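PDB 1VHO: endoglucanase from Thermotoga maritima, which is probably a metal-dependent aminopeptidase of the M42 family, expected to use two divalent cations per subunit despite the endoglucanase name. Local coordinates for residues 28-41 with 46-58. Residues are numbered along the deposited sequence; the frame is centred on the assembly and turned at random.
Sequences VSYIKSVIEPFVDE and RHGSLIGYKKGKG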
loop_
_atom_site.group_PDB
_atom_site.type_symbol
_atom_site.label_atom_id
_atom_site.label_comp_id
_atom_site.label_asym_id
_atom_site.label_seq_id
_atom_site.Cartn_x
_atom_site.Cartn_y
_atom_site.Cartn_z
ATOM N N VAL A 28 9.890 -1.251 -4.958
ATOM C CA VAL A 28 9.851 -2.504 -5.744
ATOM C C VAL A 28 11.159 -3.238 -5.662
ATOM O O VAL A 28 11.202 -4.496 -5.565
ATOM C CB VAL A 28 9.472 -2.194 -7.212
ATOM C CG1 VAL A 28 9.640 -3.440 -8.087
ATOM C CG2 VAL A 28 8.027 -1.715 -7.320
ATOM N N SER A 29 12.297 -2.518 -5.659
ATOM C CA SER A 29 13.601 -3.195 -5.546
ATOM C C SER A 29 13.702 -3.904 -4.216
ATOM O O SER A 29 14.224 -5.025 -4.119
ATOM C CB SER A 29 14.758 -2.159 -5.632
ATOM O OG SER A 29 15.970 -2.875 -5.441
ATOM N N TYR A 30 13.193 -3.251 -3.143
ATOM C CA TYR A 30 13.217 -3.932 -1.836
ATOM C C TYR A 30 12.333 -5.181 -1.849
ATOM O O TYR A 30 12.745 -6.246 -1.362
ATOM C CB TYR A 30 12.707 -2.945 -0.763
ATOM C CG TYR A 30 12.569 -3.509 0.638
ATOM C CD1 TYR A 30 11.383 -4.202 0.969
ATOM C CD2 TYR A 30 13.546 -3.435 1.579
ATOM C CE1 TYR A 30 11.216 -4.744 2.238
ATOM C CE2 TYR A 30 13.394 -3.962 2.864
ATOM C CZ TYR A 30 12.207 -4.625 3.167
ATOM O OH TYR A 30 12.071 -5.170 4.421
ATOM N N ILE A 31 11.097 -5.053 -2.346
ATOM C CA ILE A 31 10.180 -6.217 -2.338
ATOM C C ILE A 31 10.757 -7.332 -3.204
ATOM O O ILE A 31 10.715 -8.485 -2.785
ATOM C CB ILE A 31 8.784 -5.826 -2.853
ATOM C CG1 ILE A 31 8.187 -4.761 -1.908
ATOM C CG2 ILE A 31 7.861 -7.024 -3.020
ATOM C CD1 ILE A 31 6.956 -4.088 -2.512
ATOM N N LYS A 32 11.322 -6.980 -4.357
ATOM C CA LYS A 32 11.940 -8.003 -5.214
ATOM C C LYS A 32 12.983 -8.788 -4.456
ATOM O O LYS A 32 13.035 -10.038 -4.480
ATOM C CB LYS A 32 12.507 -7.375 -6.487
ATOM C CG LYS A 32 13.212 -8.355 -7.401
ATOM C CD LYS A 32 13.697 -7.674 -8.681
ATOM C CE LYS A 32 14.362 -8.711 -9.601
ATOM N NZ LYS A 32 15.445 -9.454 -8.875
ATOM N N SER A 33 13.831 -8.112 -3.674
ATOM C CA SER A 33 14.850 -8.814 -2.909
ATOM C C SER A 33 14.328 -9.663 -1.774
ATOM O O SER A 33 14.951 -10.736 -1.477
ATOM C CB SER A 33 15.864 -7.763 -2.429
ATOM O OG SER A 33 16.993 -8.339 -1.852
ATOM N N VAL A 34 13.258 -9.233 -1.075
ATOM C CA VAL A 34 12.806 -10.066 0.036
ATOM C C VAL A 34 11.990 -11.252 -0.516
ATOM O O VAL A 34 11.931 -12.264 0.215
ATOM C CB VAL A 34 11.932 -9.236 1.004
ATOM C CG1 VAL A 34 11.366 -10.067 2.135
ATOM C CG2 VAL A 34 12.763 -8.078 1.576
ATOM N N ILE A 35 11.349 -11.143 -1.654
ATOM C CA ILE A 35 10.560 -12.286 -2.144
ATOM C C ILE A 35 11.354 -13.273 -2.958
ATOM O O ILE A 35 10.904 -14.412 -3.207
ATOM C CB ILE A 35 9.303 -11.874 -2.936
ATOM C CG1 ILE A 35 9.667 -11.271 -4.298
ATOM C CG2 ILE A 35 8.480 -10.952 -2.058
ATOM C CD1 ILE A 35 8.456 -11.090 -5.217
ATOM N N GLU A 36 12.538 -12.897 -3.414
ATOM C CA GLU A 36 13.393 -13.774 -4.206
ATOM C C GLU A 36 13.553 -15.199 -3.739
ATOM O O GLU A 36 13.487 -16.151 -4.520
ATOM C CB GLU A 36 14.847 -13.170 -4.234
ATOM C CG GLU A 36 15.048 -12.323 -5.421
ATOM C CD GLU A 36 16.525 -12.053 -5.760
ATOM O OE1 GLU A 36 17.385 -12.117 -4.857
ATOM O OE2 GLU A 36 16.674 -11.754 -6.971
ATOM N N PRO A 37 13.820 -15.446 -2.474
ATOM C CA PRO A 37 13.994 -16.805 -1.977
ATOM C C PRO A 37 12.702 -17.631 -1.967
ATOM O O PRO A 37 12.733 -18.836 -1.670
ATOM C CB PRO A 37 14.424 -16.612 -0.540
ATOM C CG PRO A 37 14.932 -15.188 -0.467
ATOM C CD PRO A 37 14.070 -14.445 -1.416
ATOM N N PHE A 38 11.567 -17.016 -2.261
ATOM C CA PHE A 38 10.269 -17.676 -2.164
ATOM C C PHE A 38 9.495 -17.762 -3.445
ATOM O O PHE A 38 8.289 -18.140 -3.456
ATOM C CB PHE A 38 9.464 -16.879 -1.098
ATOM C CG PHE A 38 10.206 -16.734 0.210
ATOM C CD1 PHE A 38 10.568 -17.837 0.950
ATOM C CD2 PHE A 38 10.518 -15.477 0.704
ATOM C CE1 PHE A 38 11.223 -17.727 2.166
ATOM C CE2 PHE A 38 11.189 -15.335 1.913
ATOM C CZ PHE A 38 11.571 -16.467 2.637
ATOM N N VAL A 39 10.053 -17.314 -4.562
ATOM C CA VAL A 39 9.371 -17.398 -5.832
ATOM C C VAL A 39 10.198 -18.173 -6.878
ATOM O O VAL A 39 11.419 -18.250 -6.779
ATOM C CB VAL A 39 9.026 -16.032 -6.461
ATOM C CG1 VAL A 39 8.094 -15.231 -5.563
ATOM C CG2 VAL A 39 10.254 -15.177 -6.791
ATOM N N ASP A 40 9.486 -18.715 -7.869
ATOM C CA ASP A 40 10.201 -19.388 -8.973
ATOM C C ASP A 40 10.771 -18.286 -9.859
ATOM O O ASP A 40 11.843 -18.454 -10.440
ATOM C CB ASP A 40 9.236 -20.280 -9.768
ATOM C CG ASP A 40 8.967 -21.495 -8.890
ATOM O OD1 ASP A 40 7.884 -21.642 -8.337
ATOM O OD2 ASP A 40 9.925 -22.280 -8.725
ATOM N N GLU A 41 10.024 -17.192 -10.006
ATOM C CA GLU A 41 10.495 -16.060 -10.785
ATOM C C GLU A 41 9.766 -14.774 -10.411
ATOM O O GLU A 41 8.718 -14.809 -9.755
ATOM C CB GLU A 41 10.373 -16.252 -12.292
ATOM C CG GLU A 41 9.054 -16.747 -12.802
ATOM C CD GLU A 41 9.043 -17.037 -14.301
ATOM O OE1 GLU A 41 9.328 -18.185 -14.696
ATOM O OE2 GLU A 41 8.726 -16.119 -15.074
ATOM N N ARG A 46 6.524 -2.851 -17.747
ATOM C CA ARG A 46 7.199 -1.694 -18.343
ATOM C C ARG A 46 6.967 -0.456 -17.486
ATOM O O ARG A 46 7.762 0.481 -17.563
ATOM C CB ARG A 46 6.773 -1.510 -19.785
ATOM C CG ARG A 46 5.328 -1.137 -20.035
ATOM C CD ARG A 46 4.988 -1.209 -21.521
ATOM N NE ARG A 46 3.739 -0.542 -21.853
ATOM C CZ ARG A 46 3.580 0.773 -21.971
ATOM N NH1 ARG A 46 4.592 1.618 -21.785
ATOM N NH2 ARG A 46 2.386 1.269 -22.284
ATOM N N HIS A 47 5.907 -0.441 -16.683
ATOM C CA HIS A 47 5.618 0.680 -15.794
ATOM C C HIS A 47 6.314 0.535 -14.444
ATOM O O HIS A 47 6.317 1.498 -13.653
ATOM C CB HIS A 47 4.127 0.889 -15.628
ATOM C CG HIS A 47 3.438 1.323 -16.886
ATOM N ND1 HIS A 47 2.642 0.478 -17.626
ATOM C CD2 HIS A 47 3.437 2.504 -17.543
ATOM C CE1 HIS A 47 2.167 1.132 -18.670
ATOM N NE2 HIS A 47 2.635 2.368 -18.642
ATOM N N GLY A 48 6.876 -0.624 -14.144
ATOM C CA GLY A 48 7.604 -0.839 -12.908
ATOM C C GLY A 48 6.905 -1.701 -11.862
ATOM O O GLY A 48 7.449 -1.837 -10.753
ATOM N N SER A 49 5.823 -2.368 -12.226
ATOM C CA SER A 49 5.116 -3.248 -11.271
ATOM C C SER A 49 5.901 -4.538 -11.150
ATOM O O SER A 49 6.711 -4.865 -12.060
ATOM C CB SER A 49 3.689 -3.536 -11.676
ATOM O OG SER A 49 2.833 -2.402 -11.642
ATOM N N LEU A 50 5.767 -5.265 -10.053
ATOM C CA LEU A 50 6.483 -6.492 -9.850
ATOM C C LEU A 50 5.505 -7.662 -9.660
ATOM O O LEU A 50 4.531 -7.515 -8.908
ATOM C CB LEU A 50 7.406 -6.368 -8.621
ATOM C CG LEU A 50 8.169 -7.619 -8.205
ATOM C CD1 LEU A 50 9.382 -7.857 -9.107
ATOM C CD2 LEU A 50 8.649 -7.515 -6.754
ATOM N N ILE A 51 5.697 -8.744 -10.390
ATOM C CA ILE A 51 4.831 -9.934 -10.255
ATOM C C ILE A 51 5.668 -11.115 -9.813
ATOM O O ILE A 51 6.645 -11.484 -10.505
ATOM C CB ILE A 51 4.044 -10.286 -11.535
ATOM C CG1 ILE A 51 3.016 -9.213 -11.856
ATOM C CG2 ILE A 51 3.307 -11.648 -11.324
ATOM C CD1 ILE A 51 3.534 -7.940 -12.515
ATOM N N GLY A 52 5.412 -11.657 -8.622
ATOM C CA GLY A 52 6.191 -12.820 -8.135
ATOM C C GLY A 52 5.438 -14.070 -8.630
ATOM O O GLY A 52 4.187 -14.073 -8.458
ATOM N N TYR A 53 6.119 -15.068 -9.135
ATOM C CA TYR A 53 5.418 -16.278 -9.608
ATOM C C TYR A 53 5.880 -17.511 -8.856
ATOM O O TYR A 53 7.082 -17.799 -8.762
ATOM C CB TYR A 53 5.616 -16.458 -11.115
ATOM C CG TYR A 53 5.151 -17.796 -11.648
ATOM C CD1 TYR A 53 3.827 -18.176 -11.504
ATOM C CD2 TYR A 53 6.017 -18.686 -12.268
ATOM C CE1 TYR A 53 3.362 -19.380 -11.983
ATOM C CE2 TYR A 53 5.562 -19.907 -12.766
ATOM C CZ TYR A 53 4.233 -20.234 -12.620
ATOM O OH TYR A 53 3.733 -21.436 -13.077
ATOM N N LYS A 54 4.916 -18.184 -8.231
ATOM C CA LYS A 54 5.239 -19.394 -7.452
ATOM C C LYS A 54 4.406 -20.551 -8.020
ATOM O O LYS A 54 3.165 -20.559 -7.970
ATOM C CB LYS A 54 5.003 -19.171 -5.973
ATOM C CG LYS A 54 5.193 -20.363 -5.065
ATOM C CD LYS A 54 6.604 -20.915 -5.088
ATOM C CE LYS A 54 6.641 -22.291 -4.400
ATOM N NZ LYS A 54 6.112 -22.212 -3.025
ATOM N N LYS A 55 5.114 -21.461 -8.690
ATOM C CA LYS A 55 4.440 -22.598 -9.324
ATOM C C LYS A 55 3.896 -23.570 -8.300
ATOM O O LYS A 55 4.504 -23.811 -7.257
ATOM C CB LYS A 55 5.436 -23.330 -10.255
ATOM C CG LYS A 55 4.908 -24.636 -10.819
ATOM C CD LYS A 55 5.847 -25.281 -11.818
ATOM C CE LYS A 55 5.266 -25.281 -13.228
ATOM N NZ LYS A 55 6.125 -26.101 -14.150
ATOM N N GLY A 56 2.705 -24.069 -8.576
ATOM C CA GLY A 56 2.069 -25.064 -7.693
ATOM C C GLY A 56 1.974 -26.362 -8.529
ATOM O O GLY A 56 2.926 -26.672 -9.260
ATOM N N LYS A 57 0.850 -27.055 -8.468
ATOM C CA LYS A 57 0.724 -28.306 -9.250
ATOM C C LYS A 57 -0.002 -28.068 -10.556
ATOM O O LYS A 57 -0.329 -29.020 -11.283
ATOM C CB LYS A 57 0.017 -29.369 -8.438
ATOM C CG LYS A 57 0.750 -29.842 -7.179
ATOM C CD LYS A 57 -0.151 -30.884 -6.510
ATOM C CE LYS A 57 0.628 -31.933 -5.759
ATOM N NZ LYS A 57 0.340 -31.870 -4.296
ATOM N N GLY A 58 -0.365 -26.821 -10.854
ATOM C CA GLY A 58 -1.023 -26.458 -12.076
ATOM C C GLY A 58 -2.523 -26.625 -12.135
ATOM O O GLY A 58 -3.074 -26.480 -13.252
HETATM O O HOH W 1 6.867 -19.672 -1.787
HETATM O O HOH W 2 7.176 -23.904 -7.036
#
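D40 and E41 both face Y53, forming a classic beta bulge where the chain leaving helix 25-35 joins the edge of the mixed eight-stranded sheet. The carbonyl O of Y53 takes two donors: D40 N at 2.7 Å, and E41 N at 3.3 Å, which lies in the carbonyl plane on a lone pair. Y53 N returns a bond to E41 O. Two residues beyond Y53, K55 N hydrogen-bonds to D40 OD1, which it meets 2.8 Å away on the anti side, tilted out of the carboxylate plane; a water joins the same OD1 to K55 O. Beside the bulge, E41 CG lies at the edge of the Y53 ring, 3.6 Å from CD2. The first torsion of E41 (chi1 48°) wedges CG between the backbone N and the carbonyl carbon, and the carboxylate stands nearly perpendicular to the ring, with OE2 hydrogen-bonded to Y216 OH. Replacing E41 by alanine removes CG and the carboxylate, which would probably leave the Y53 edge without this neighbour and Y216 OH without this acceptor.

Before the bulge in the chain, helix 28-35 packs over strand 50-54, the axes of these segments approaching to 9.7 Å and running nearly parallel (7°). L50 rises between V28, I31, K32 and I35. With CG anti to the backbone N (chi1 176°), its CD2 lies against K32 N and CA and meets I35 CD1 tip to tip. G52 leaves room for I35 CD1 and V39 CG1, where a CB would be tight. Helix 171-187 packs against the same two side chains through L184. At the other end, V28 CG2 rests 3.5 Å from G48 O, and the neighbouring S49 OG hydrogen-bonds OE2 of E205, a predicted zinc ligand.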